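Local coordinates for protein MamA (Candidatus Magnetobacterium bavaricum, PDB 3VTX) that is a magnetosome-associated tetratricopeptide-repeat protein, an all-helical solenoid of the kind that generally serves as a scaffold for protein-protein contacts, at residues P55-A58 / I59-L62; S81-F84 / M85-E88; M120-H123 / D124-I127; F140-A143 / Y144-I147; E171-K174 / A175-L179. All blocks are in the same frame, centred on the assembly; numbering follows the deposited sequence. Where two conformers were deposited one is given.

Contact 1: residues P55-A58 / I59-L62; sequences PNDA and IESL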
loop_
_atom_site.group_PDB
_atom_site.type_symbol
_atom_site.label_atom_id
_atom_site.label_comp_id
_atom_site.label_asym_id
_atom_site.label_seq_id
_atom_site.Cartn_x
_atom_site.Cartn_y
_atom_site.Cartn_z
ATOM N N PRO A 55 11.642 1.422 3.386
ATOM C CA PRO A 55 10.676 0.986 4.318
ATOM C C PRO A 55 11.233 0.631 5.682
ATOM O O PRO A 55 10.506 0.817 6.700
ATOM C CB PRO A 55 10.054 -0.222 3.610
ATOM C CG PRO A 55 11.084 -0.708 2.691
ATOM C CD PRO A 55 11.727 0.541 2.208
ATOM N N ASN A 56 12.457 0.109 5.777
ATOM C CA ASN A 56 12.939 -0.212 7.136
ATOM C C ASN A 56 13.007 1.019 8.075
ATOM O O ASN A 56 12.599 0.957 9.232
ATOM C CB ASN A 56 14.248 -0.906 7.089
ATOM C CG ASN A 56 15.436 0.030 7.162
ATOM O OD1 ASN A 56 15.995 0.270 8.263
ATOM N ND2 ASN A 56 15.817 0.655 5.989
ATOM N N ASP A 57 13.438 2.142 7.532
ATOM C CA ASP A 57 13.464 3.429 8.255
ATOM C C ASP A 57 12.070 3.994 8.449
ATOM O O ASP A 57 11.748 4.564 9.478
ATOM C CB ASP A 57 14.416 4.387 7.507
ATOM C CG ASP A 57 15.876 4.102 7.793
ATOM O OD1 ASP A 57 16.286 4.217 8.958
ATOM O OD2 ASP A 57 16.589 3.723 6.862
ATOM N N ALA A 58 11.211 3.865 7.425
ATOM C CA ALA A 58 9.870 4.325 7.561
ATOM C C ALA A 58 9.169 3.669 8.737
ATOM O O ALA A 58 8.479 4.347 9.515
ATOM C CB ALA A 58 9.077 4.126 6.221
ATOM N N ILE A 59 9.313 2.368 8.843
ATOM C CA ILE A 59 8.644 1.570 9.887
ATOM C C ILE A 59 9.044 2.069 11.304
ATOM O O ILE A 59 8.209 2.109 12.225
ATOM C CB ILE A 59 8.971 0.054 9.683
ATOM C CG1 ILE A 59 8.227 -0.488 8.457
ATOM C CG2 ILE A 59 8.597 -0.801 10.996
ATOM C CD1 ILE A 59 8.794 -1.870 8.041
ATOM N N GLU A 60 10.286 2.542 11.477
ATOM C CA GLU A 60 10.689 3.075 12.774
ATOM C C GLU A 60 9.763 4.209 13.194
ATOM O O GLU A 60 9.316 4.235 14.348
ATOM C CB GLU A 60 12.176 3.556 12.755
ATOM C CG GLU A 60 13.137 2.379 12.376
ATOM C CD GLU A 60 14.649 2.742 12.327
ATOM O OE1 GLU A 60 14.997 3.922 12.431
ATOM O OE2 GLU A 60 15.516 1.816 12.140
ATOM N N SER A 61 9.413 5.134 12.287
ATOM C CA SER A 61 8.488 6.218 12.571
ATOM C C SER A 61 7.033 5.775 12.639
ATOM O O SER A 61 6.276 6.270 13.439
ATOM C CB SER A 61 8.582 7.413 11.628
ATOM O OG SER A 61 9.794 8.097 11.876
ATOM N N LEU A 62 6.628 4.916 11.729
ATOM C CA LEU A 62 5.242 4.487 11.647
ATOM C C LEU A 62 4.928 3.634 12.907
ATOM O O LEU A 62 3.778 3.686 13.403
ATOM C CB LEU A 62 5.022 3.634 10.382
ATOM C CG LEU A 62 5.139 4.462 9.088
ATOM C CD1 LEU A 62 5.357 3.529 7.839
ATOM C CD2 LEU A 62 3.891 5.235 8.918
HETATM O O HOH W 1 11.849 7.072 10.456
#
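The carboxylates of Asp57 and Glu60 extend in the same direction from positions three residues apart at the opening of helix 55-68, their planes turned 73° against each other. Asp57 OD1 stands 3.7 Å from Glu60 OE1, so two like charges are held close and probably disfavour each other somewhat. On its other side the Asp57 group meets the amide of Asn56, whose ND2 gives a weak hydrogen bond to Asp57 OD2. These are the first two turns of a helix in a TPR-type solenoid, and the backbone bonds are those of an alpha-helix: Ile59 N reaches Pro55 O at 2.9 Å, and Leu62 N reaches Ala58 O at 2.9 Å.

Ile59 folds back along the helix, with CG1 beside its own backbone N (chi1 -72°), which sets CG1 3.2 Å from Pro55 O. Leu62 does the same one turn on; its CD1 comes 4.1 Å from Ala58 CB, an apolar contact along the buried side. Ala58 and Ser61 pack on helix 39-51, touching Tyr49 and Leu45 respectively, while Ile59 and Leu62 face helix 73-85, where they touch Ala82 and Ile78. At the polar margin a water joins the two halves, donating to Asp57 O at 2.7 Å and hydrogen-bonded to Ser61 OG at 2.7 Å.

Contact 2: residues S81-F84 / M85-E88; sequences SANF and MIDE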
loop_
_atom_site.group_PDB
_atom_site.type_symbol
_atom_site.label_atom_id
_atom_site.label_comp_id
_atom_site.label_asym_id
_atom_site.label_seq_id
_atom_site.Cartn_x
_atom_site.Cartn_y
_atom_site.Cartn_z
ATOM N N SER A 81 2.116 -2.187 4.258
ATOM C CA SER A 81 2.852 -2.211 2.968
ATOM C C SER A 81 4.369 -2.298 3.160
ATOM O O SER A 81 5.065 -3.087 2.505
ATOM C CB SER A 81 2.467 -1.013 2.078
ATOM O OG SER A 81 1.118 -1.032 1.677
ATOM N N ALA A 82 4.886 -1.501 4.073
ATOM C CA ALA A 82 6.315 -1.500 4.381
ATOM C C ALA A 82 6.785 -2.820 4.961
ATOM O O ALA A 82 7.891 -3.330 4.660
ATOM C CB ALA A 82 6.619 -0.341 5.404
ATOM N N ASN A 83 5.967 -3.375 5.848
ATOM C CA ASN A 83 6.274 -4.663 6.464
ATOM C C ASN A 83 6.344 -5.742 5.404
ATOM O O ASN A 83 7.225 -6.612 5.462
ATOM C CB ASN A 83 5.227 -4.931 7.564
ATOM C CG ASN A 83 5.606 -4.303 8.887
ATOM O OD1 ASN A 83 6.735 -4.503 9.361
ATOM N ND2 ASN A 83 4.594 -3.870 9.598
ATOM N N PHE A 84 5.473 -5.692 4.403
ATOM C CA PHE A 84 5.564 -6.672 3.297
ATOM C C PHE A 84 6.894 -6.462 2.554
ATOM O O PHE A 84 7.569 -7.419 2.202
ATOM C CB PHE A 84 4.405 -6.504 2.377
ATOM C CG PHE A 84 4.297 -7.485 1.229
ATOM C CD1 PHE A 84 4.569 -8.839 1.383
ATOM C CD2 PHE A 84 3.746 -7.040 0.016
ATOM C CE1 PHE A 84 4.365 -9.687 0.339
ATOM C CE2 PHE A 84 3.580 -7.936 -1.033
ATOM C CZ PHE A 84 3.873 -9.226 -0.845
ATOM N N MET A 85 7.301 -5.206 2.355
ATOM C CA MET A 85 8.568 -4.927 1.651
ATOM C C MET A 85 9.775 -5.484 2.381
ATOM O O MET A 85 10.785 -5.813 1.732
ATOM C CB MET A 85 8.758 -3.420 1.404
ATOM C CG MET A 85 7.743 -2.843 0.448
ATOM S SD MET A 85 7.954 -1.087 0.324
ATOM C CE MET A 85 6.300 -0.525 -0.093
ATOM N N ILE A 86 9.740 -5.558 3.676
ATOM C CA ILE A 86 10.865 -6.010 4.475
ATOM C C ILE A 86 10.708 -7.478 4.935
ATOM O O ILE A 86 11.459 -7.943 5.798
ATOM C CB ILE A 86 11.155 -5.099 5.657
ATOM C CG1 ILE A 86 10.095 -5.169 6.739
ATOM C CG2 ILE A 86 11.494 -3.636 5.175
ATOM C CD1 ILE A 86 10.670 -4.821 8.169
ATOM N N ASP A 87 9.741 -8.168 4.309
ATOM C CA ASP A 87 9.558 -9.622 4.524
ATOM C C ASP A 87 9.074 -9.947 5.923
ATOM O O ASP A 87 9.528 -10.947 6.548
ATOM C CB ASP A 87 10.889 -10.348 4.257
ATOM C CG ASP A 87 10.674 -11.743 3.806
ATOM O OD1 ASP A 87 9.613 -11.951 3.187
ATOM O OD2 ASP A 87 11.552 -12.609 4.058
ATOM N N GLU A 88 8.219 -9.099 6.462
ATOM C CA GLU A 88 7.600 -9.309 7.787
ATOM C C GLU A 88 6.104 -9.463 7.483
ATOM O O GLU A 88 5.332 -8.573 7.659
ATOM C CB GLU A 88 7.886 -8.184 8.763
ATOM C CG GLU A 88 9.339 -8.135 9.220
ATOM C CD GLU A 88 9.738 -9.384 10.008
ATOM O OE1 GLU A 88 8.845 -9.972 10.676
ATOM O OE2 GLU A 88 10.926 -9.826 9.901
#
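A Schellman motif ends helix 73-85 here, in the turn that leads to the next helix of the TPR array. Two backbone bonds close it: Glu88 N returns to Asn83 O at 2.9 Å and nearly straight (162°), and Asp87 N returns to Phe84 O at 3.1 Å. In the second bond the donor stands well above the carbonyl plane of Phe84 rather than on a lone pair. Asp87 takes the positive phi (68°) that swings the chain out of the helix, and Glu88 is already the N-cap residue of helix 89-102. Before the turn, the helical pattern continues in the bonds from Met85 N to Ser81 O and from Ile86 N to Ala82 O, while Asn83 O also receives a weak bond from Ile86 N.

The side chains follow this bend. Ile86 CG1 is flanked by both backbone neighbours, N and C (chi1 70°), which lays CG1 3.5 Å from both Ala82 O and Asn83 O and brings CD1 alongside the Asn83 side chain. The amide of Asn83 lies across the Glu88 side chain, with OD1 3.9 Å from Glu88 CB and the amide and carboxylate planes steeply inclined. Met85 runs back extended along the helix, its CG 3.4 Å from Ser81 O. Ser81 OG is itself hydrogen-bonded to Tyr77 O, one turn earlier.

Around this turn, Ile86 packs on Ile59 of helix 55-68 and Ala82 on Met50 of helix 39-51, Asn83 touches Ala91 and Ala92 of helix 89-102, and Phe84 reaches Val116 and Ser119 of helix 107-119.

Contact 3: residues M120-H123 / D124-I127; sequences MGEH and DKAI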
loop_
_atom_site.group_PDB
_atom_site.type_symbol
_atom_site.label_atom_id
_atom_site.label_comp_id
_atom_site.label_asym_id
_atom_site.label_seq_id
_atom_site.Cartn_x
_atom_site.Cartn_y
_atom_site.Cartn_z
ATOM N N MET A 120 2.201 -16.059 0.590
ATOM C CA MET A 120 2.304 -17.064 1.653
ATOM C C MET A 120 1.674 -18.390 1.290
ATOM O O MET A 120 1.750 -19.339 2.092
ATOM C CB MET A 120 1.626 -16.512 2.899
ATOM C CG MET A 120 2.358 -15.338 3.460
ATOM S SD MET A 120 1.261 -14.505 4.693
ATOM C CE MET A 120 1.064 -15.777 5.963
ATOM N N GLY A 121 1.038 -18.482 0.123
ATOM C CA GLY A 121 0.295 -19.651 -0.218
ATOM C C GLY A 121 -1.121 -19.729 0.293
ATOM O O GLY A 121 -1.793 -20.773 0.177
ATOM N N GLU A 122 -1.597 -18.632 0.834
ATOM C CA GLU A 122 -2.900 -18.568 1.390
ATOM C C GLU A 122 -3.865 -18.122 0.285
ATOM O O GLU A 122 -4.409 -16.997 0.304
ATOM C CB GLU A 122 -2.920 -17.638 2.596
ATOM C CG GLU A 122 -2.218 -18.230 3.814
ATOM C CD GLU A 122 -3.048 -19.306 4.512
ATOM O OE1 GLU A 122 -4.283 -19.448 4.273
ATOM O OE2 GLU A 122 -2.402 -20.051 5.295
ATOM N N HIS A 123 -4.085 -19.011 -0.678
ATOM C CA HIS A 123 -4.755 -18.585 -1.926
ATOM C C HIS A 123 -6.206 -18.234 -1.712
ATOM O O HIS A 123 -6.702 -17.282 -2.326
ATOM C CB HIS A 123 -4.669 -19.676 -2.975
ATOM C CG HIS A 123 -3.297 -20.176 -3.194
ATOM N ND1 HIS A 123 -2.287 -19.345 -3.646
ATOM C CD2 HIS A 123 -2.727 -21.396 -2.989
ATOM C CE1 HIS A 123 -1.157 -20.044 -3.721
ATOM N NE2 HIS A 123 -1.403 -21.291 -3.373
ATOM N N ASP A 124 -6.934 -18.964 -0.839
ATOM C CA ASP A 124 -8.309 -18.590 -0.635
ATOM C C ASP A 124 -8.513 -17.255 0.085
ATOM O O ASP A 124 -9.375 -16.479 -0.282
ATOM C CB ASP A 124 -9.031 -19.630 0.202
ATOM C CG ASP A 124 -9.131 -20.981 -0.466
ATOM O OD1 ASP A 124 -9.230 -21.097 -1.668
ATOM O OD2 ASP A 124 -9.138 -21.978 0.283
ATOM N N LYS A 125 -7.708 -16.984 1.070
ATOM C CA LYS A 125 -7.689 -15.648 1.677
ATOM C C LYS A 125 -7.334 -14.555 0.711
ATOM O O LYS A 125 -7.851 -13.456 0.792
ATOM C CB LYS A 125 -6.790 -15.602 2.886
ATOM C CG LYS A 125 -7.415 -16.437 4.112
ATOM C CD LYS A 125 -6.713 -16.208 5.355
ATOM C CE LYS A 125 -7.520 -16.946 6.509
ATOM N NZ LYS A 125 -6.594 -16.934 7.621
ATOM N N ALA A 126 -6.390 -14.856 -0.165
ATOM C CA ALA A 126 -6.066 -13.891 -1.192
ATOM C C ALA A 126 -7.224 -13.612 -2.126
ATOM O O ALA A 126 -7.533 -12.436 -2.404
ATOM C CB ALA A 126 -4.840 -14.371 -1.950
ATOM N N ILE A 127 -7.882 -14.667 -2.613
ATOM C CA ILE A 127 -9.009 -14.494 -3.510
ATOM C C ILE A 127 -10.083 -13.625 -2.798
ATOM O O ILE A 127 -10.686 -12.765 -3.458
ATOM C CB ILE A 127 -9.517 -15.811 -4.024
ATOM C CG1 ILE A 127 -8.465 -16.447 -4.933
ATOM C CG2 ILE A 127 -10.914 -15.599 -4.747
ATOM C CD1 ILE A 127 -8.613 -18.013 -5.127
HETATM O O HOH W 2 -6.233 -19.194 2.351
#
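Lys125 runs alongside Glu122 at the start of helix 123-136, where Glu122 is the N-cap residue. Glu122 OE1 comes 4.2 Å from Lys125 CD. The charged atoms, Glu122 OE1 and Lys125 NZ, stay 4.8 Å apart, so any attraction is probably long-range, without direct contact. The chain of Glu122 bends at chi2 (-76°), turning OE1 back over the helix start; there a water donates to Glu122 OE1 at 2.7 Å and accepts from Lys125 N at 2.9 Å, linking the carboxylate to the first turn. The helix proper begins with Ala126 N to Glu122 O at 3.0 Å and Ile127 N to His123 O at 2.9 Å. Ile127 CG1 also rests 3.3 Å from His123 O.

Just before, Gly121 has the positive phi of a Schellman motif, and its O sits over one face of the His123 ring, toward the rim. His123 ND1 is hydrogen-bonded to Asp118 OD1, and its NE2 bonds a glycerol. Asp124 OD1 makes a salt bridge with Lys154 NZ.

The turn joins helix 107-119 to helix 123-136: Ala126 packs on Tyr117 and Asp118 of the former, and Ile127 on Ala150 and Tyr151 of helix 141-153.

Contact 4: residues F140-A143 / Y144-I147; sequences FIRA and YQSI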
loop_
_atom_site.group_PDB
_atom_site.type_symbol
_atom_site.label_atom_id
_atom_site.label_comp_id
_atom_site.label_asym_id
_atom_site.label_seq_id
_atom_site.Cartn_x
_atom_site.Cartn_y
_atom_site.Cartn_z
ATOM N N PHE A 140 -10.196 -2.262 -12.034
ATOM C CA PHE A 140 -8.790 -2.568 -11.738
ATOM C C PHE A 140 -8.386 -3.951 -12.320
ATOM O O PHE A 140 -8.635 -4.980 -11.690
ATOM C CB PHE A 140 -8.544 -2.549 -10.232
ATOM C CG PHE A 140 -7.074 -2.766 -9.873
ATOM C CD1 PHE A 140 -6.067 -2.189 -10.589
ATOM C CD2 PHE A 140 -6.752 -3.511 -8.762
ATOM C CE1 PHE A 140 -4.736 -2.371 -10.234
ATOM C CE2 PHE A 140 -5.403 -3.725 -8.450
ATOM C CZ PHE A 140 -4.436 -3.157 -9.125
ATOM N N ILE A 141 -7.734 -3.894 -13.446
ATOM C CA ILE A 141 -7.445 -5.088 -14.270
ATOM C C ILE A 141 -6.547 -6.094 -13.516
ATOM O O ILE A 141 -6.794 -7.311 -13.551
ATOM C CB ILE A 141 -6.814 -4.679 -15.616
ATOM C CG1 ILE A 141 -7.874 -3.925 -16.501
ATOM C CG2 ILE A 141 -6.366 -5.927 -16.495
ATOM C CD1 ILE A 141 -7.248 -2.998 -17.355
ATOM N N ARG A 142 -5.539 -5.615 -12.834
ATOM C CA ARG A 142 -4.610 -6.532 -12.218
ATOM C C ARG A 142 -5.252 -7.388 -11.145
ATOM O O ARG A 142 -4.789 -8.475 -10.912
ATOM C CB ARG A 142 -3.370 -5.808 -11.650
ATOM C CG ARG A 142 -2.200 -6.796 -11.561
ATOM C CD ARG A 142 -0.941 -6.118 -11.121
ATOM N NE ARG A 142 0.236 -6.944 -11.154
ATOM C CZ ARG A 142 0.792 -7.581 -10.133
ATOM N NH1 ARG A 142 1.897 -8.293 -10.294
ATOM N NH2 ARG A 142 0.227 -7.574 -8.957
ATOM N N ALA A 143 -6.309 -6.948 -10.482
ATOM C CA ALA A 143 -6.966 -7.771 -9.514
ATOM C C ALA A 143 -7.520 -9.034 -10.127
ATOM O O ALA A 143 -7.494 -10.119 -9.501
ATOM C CB ALA A 143 -8.027 -6.983 -8.765
ATOM N N TYR A 144 -8.089 -8.902 -11.303
ATOM C CA TYR A 144 -8.536 -10.156 -12.047
ATOM C C TYR A 144 -7.368 -11.057 -12.386
ATOM O O TYR A 144 -7.433 -12.282 -12.172
ATOM C CB TYR A 144 -9.215 -9.804 -13.345
ATOM C CG TYR A 144 -10.460 -8.966 -13.093
ATOM C CD1 TYR A 144 -11.689 -9.558 -12.984
ATOM C CD2 TYR A 144 -10.379 -7.589 -13.000
ATOM C CE1 TYR A 144 -12.829 -8.748 -12.704
ATOM C CE2 TYR A 144 -11.518 -6.801 -12.793
ATOM C CZ TYR A 144 -12.693 -7.370 -12.634
ATOM O OH TYR A 144 -13.806 -6.561 -12.436
ATOM N N GLN A 145 -6.221 -10.477 -12.796
ATOM C CA GLN A 145 -5.046 -11.287 -13.074
ATOM C C GLN A 145 -4.593 -12.007 -11.786
ATOM O O GLN A 145 -4.258 -13.173 -11.816
ATOM C CB GLN A 145 -3.917 -10.419 -13.649
ATOM C CG GLN A 145 -4.204 -9.771 -14.954
ATOM C CD GLN A 145 -3.082 -8.782 -15.312
ATOM O OE1 GLN A 145 -1.917 -9.229 -15.495
ATOM N NE2 GLN A 145 -3.330 -7.467 -15.221
ATOM N N SER A 146 -4.538 -11.260 -10.709
ATOM C CA SER A 146 -4.087 -11.774 -9.386
ATOM C C SER A 146 -4.995 -12.901 -8.901
ATOM O O SER A 146 -4.490 -13.932 -8.357
ATOM C CB SER A 146 -3.970 -10.661 -8.347
ATOM O OG SER A 146 -2.949 -9.765 -8.705
ATOM N N ILE A 147 -6.323 -12.766 -9.114
ATOM C CA ILE A 147 -7.240 -13.876 -8.853
ATOM C C ILE A 147 -6.879 -15.108 -9.660
ATOM O O ILE A 147 -6.782 -16.208 -9.119
ATOM C CB ILE A 147 -8.725 -13.525 -8.979
ATOM C CG1 ILE A 147 -9.077 -12.474 -7.912
ATOM C CG2 ILE A 147 -9.571 -14.842 -8.904
ATOM C CD1 ILE A 147 -10.492 -11.865 -8.169
#
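Helix 141-153 winds up here through successive backbone bonds, Gln145 N to Ile141 O (weak, 3.3 Å), Ser146 N to Arg142 O (2.8 Å) and Ile147 N to Ala143 O (2.9 Å), while Phe140, just before the helix, still has extended angles.

Tyr144 turns its ring edge to the first carbonyls. Ile141 O lies in the ring plane, 3.6 Å from Tyr144 CD2, while Phe140 O approaches the same edge at 3.4 Å from Tyr144 CD2. The ring's hydroxyl is hydrogen-bonded to Pro138 O, which ties the ring to the loop before the helix. The amide of Gln145 folds back over the first turn: NE2 is 3.4 Å from Arg142 CA and 3.6 Å from Ile141 CG2, and the side chain crosses that of Arg142 at about a right angle.

Arg142 has CG opposite the backbone N (chi1 -156°), the start of an extended course that takes NH2 to within 3.9 Å of Ser146 OG. Both groups converge on one outside partner, the hydroxyl of Tyr111, to which NH2 and OG are each hydrogen-bonded. Ser146 OG also lies near Arg142 O. The Phe140 ring has the backbone N atoms of Arg142 and Ala143 over one face, toward the rim, and meets Tyr111 edge-to-face.

Ala143, Tyr144 and Ile147 pack on Ile134 of helix 123-136; Ile141, Tyr144 and Gln145 touch Ala167 of helix 157-169, and Arg142 and Ser146 rest on Leu115 of helix 107-119.

Contact 5: residues E171-K174 / A175-L179; sequences EEKK and AKYEL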
loop_
_atom_site.group_PDB
_atom_site.type_symbol
_atom_site.label_atom_id
_atom_site.label_comp_id
_atom_site.label_asym_id
_atom_site.label_seq_id
_atom_site.Cartn_x
_atom_site.Cartn_y
_atom_site.Cartn_z
ATOM N N GLU A 171 -10.535 -4.755 -21.435
ATOM C CA GLU A 171 -10.007 -3.828 -22.391
ATOM C C GLU A 171 -10.198 -4.241 -23.879
ATOM O O GLU A 171 -9.570 -3.636 -24.751
ATOM C CB GLU A 171 -8.491 -3.613 -22.114
ATOM C CG GLU A 171 -8.180 -3.072 -20.706
ATOM C CD GLU A 171 -6.671 -2.962 -20.478
ATOM O OE1 GLU A 171 -5.944 -3.998 -20.432
ATOM O OE2 GLU A 171 -6.196 -1.816 -20.342
ATOM N N GLU A 172 -10.996 -5.240 -24.144
ATOM C CA GLU A 172 -11.147 -5.765 -25.450
ATOM C C GLU A 172 -11.774 -4.727 -26.417
ATOM O O GLU A 172 -11.325 -4.635 -27.567
ATOM C CB GLU A 172 -11.818 -7.143 -25.498
ATOM C CG GLU A 172 -13.248 -7.113 -25.285
ATOM C CD GLU A 172 -13.919 -8.483 -25.354
ATOM O OE1 GLU A 172 -15.183 -8.407 -25.490
ATOM O OE2 GLU A 172 -13.241 -9.577 -25.293
ATOM N N LYS A 173 -12.759 -3.971 -25.933
ATOM C CA LYS A 173 -13.318 -2.876 -26.791
ATOM C C LYS A 173 -12.295 -1.809 -27.130
ATOM O O LYS A 173 -12.142 -1.475 -28.266
ATOM C CB LYS A 173 -14.567 -2.242 -26.147
ATOM C CG LYS A 173 -15.351 -1.227 -27.037
ATOM C CD LYS A 173 -16.758 -0.912 -26.406
ATOM C CE LYS A 173 -17.716 -0.182 -27.368
ATOM N NZ LYS A 173 -18.851 0.450 -26.624
ATOM N N LYS A 174 -11.588 -1.293 -26.149
ATOM C CA LYS A 174 -10.570 -0.298 -26.332
ATOM C C LYS A 174 -9.506 -0.831 -27.282
ATOM O O LYS A 174 -9.037 -0.112 -28.124
ATOM C CB LYS A 174 -9.880 -0.056 -24.981
ATOM C CG LYS A 174 -8.838 1.032 -24.936
ATOM C CD LYS A 174 -8.538 1.432 -23.474
ATOM C CE LYS A 174 -7.176 2.130 -23.284
ATOM N NZ LYS A 174 -7.065 2.742 -21.909
ATOM N N ALA A 175 -9.119 -2.111 -27.093
ATOM C CA ALA A 175 -7.990 -2.630 -27.916
ATOM C C ALA A 175 -8.342 -2.594 -29.409
ATOM O O ALA A 175 -7.431 -2.384 -30.254
ATOM C CB ALA A 175 -7.593 -4.064 -27.436
ATOM N N LYS A 176 -9.606 -2.812 -29.761
ATOM C CA LYS A 176 -10.057 -2.812 -31.141
ATOM C C LYS A 176 -10.441 -1.477 -31.649
ATOM O O LYS A 176 -10.131 -1.179 -32.827
ATOM C CB LYS A 176 -11.232 -3.729 -31.341
ATOM C CG LYS A 176 -11.803 -3.815 -32.775
ATOM C CD LYS A 176 -12.586 -5.087 -32.960
ATOM C CE LYS A 176 -12.920 -5.393 -34.384
ATOM N NZ LYS A 176 -13.809 -6.634 -34.462
ATOM N N TYR A 177 -11.167 -0.717 -30.820
ATOM C CA TYR A 177 -11.839 0.480 -31.311
ATOM C C TYR A 177 -11.152 1.819 -30.984
ATOM O O TYR A 177 -11.658 2.870 -31.456
ATOM C CB TYR A 177 -13.291 0.497 -30.876
ATOM C CG TYR A 177 -14.066 -0.594 -31.555
ATOM C CD1 TYR A 177 -14.493 -0.487 -32.878
ATOM C CD2 TYR A 177 -14.453 -1.745 -30.855
ATOM C CE1 TYR A 177 -15.233 -1.513 -33.481
ATOM C CE2 TYR A 177 -15.146 -2.754 -31.466
ATOM C CZ TYR A 177 -15.543 -2.627 -32.789
ATOM O OH TYR A 177 -16.269 -3.671 -33.378
ATOM N N GLU A 178 -9.997 1.771 -30.343
ATOM C CA GLU A 178 -9.180 2.959 -30.120
ATOM C C GLU A 178 -7.804 2.863 -30.729
ATOM O O GLU A 178 -7.348 1.752 -30.996
ATOM C CB GLU A 178 -9.025 3.212 -28.604
ATOM C CG GLU A 178 -10.431 3.523 -28.041
ATOM C CD GLU A 178 -10.531 3.957 -26.582
ATOM O OE1 GLU A 178 -9.529 4.306 -25.910
ATOM O OE2 GLU A 178 -11.678 3.914 -26.117
ATOM N N LEU A 179 -7.128 4.018 -30.915
ATOM C CA LEU A 179 -5.771 4.051 -31.548
ATOM C C LEU A 179 -4.552 4.093 -30.667
ATOM O O LEU A 179 -3.515 3.576 -31.029
ATOM C CB LEU A 179 -5.726 5.201 -32.544
ATOM C CG LEU A 179 -6.734 5.180 -33.694
ATOM C CD1 LEU A 179 -6.732 6.507 -34.435
ATOM C CD2 LEU A 179 -6.362 3.985 -34.595
#
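Lys174 places CG opposite its backbone N (chi1 -176°), whereas Glu178 tucks CG beside its own N (chi1 -64°); these two settings make the side chains meet obliquely, one helical turn apart. Glu178 OE1 touches the aliphatic part of the lysine, 3.5 Å from Lys174 CG, and the ammonium lies farther along, with NZ 5.0 Å from OE1. The opposite charges therefore probably attract without forming a direct contact.

Lys173 and Tyr177 make a similar pair. Tyr177 CD2 lies 4.0 Å from Lys173 CG, and Lys173 O stands at the edge of the ring, near its plane, 3.5 Å from CD2. One ring face is occupied by the neighbouring lysine, Lys176 CG sitting 3.7 Å above the plane over the ring centre, so one face lies against a lysine methylene and the edge against the Lys173 carbonyl.

Beneath these side chains the backbone makes its helical bonds: Ala175 N to Glu171 O at 2.8 Å, Tyr177 N to Lys173 O at 2.8 Å, and a last one from Glu178 N to Lys174 O. Lys176 N is held less firmly, by weak bonds to Glu172 O and Lys173 O. Glu171 is the N-cap residue, and Glu178 is the first to leave helical angles. The whole is a short, solvent-exposed helix, 172-177, of about a turn and a half, following the last long helix of the tetratricopeptide-repeat solenoid.

In the fold
From the N terminus the five contacts come strictly in series; none nests in or crosses another. All are local, between residues about a turn apart, so none closes a long loop, though contacts 2 and 3 shape turns between helices. Contact 1 opens helix 55-68 and contact 2 ends the next one, helix 73-85; the two touch, Pro55 CG lying 3.8 Å from Met85 CB, and so join consecutive helices. Contact 3 leads from helix 107-119 into helix 123-136, and contact 4 begins helix 141-153, their centres about 14 Å apart. Contact 5, in helix 172-177, comes up against contact 4 where Ile141 meets Glu171. Contacts 1 and 5 have centres about 43 Å apart, consistent with an elongated array.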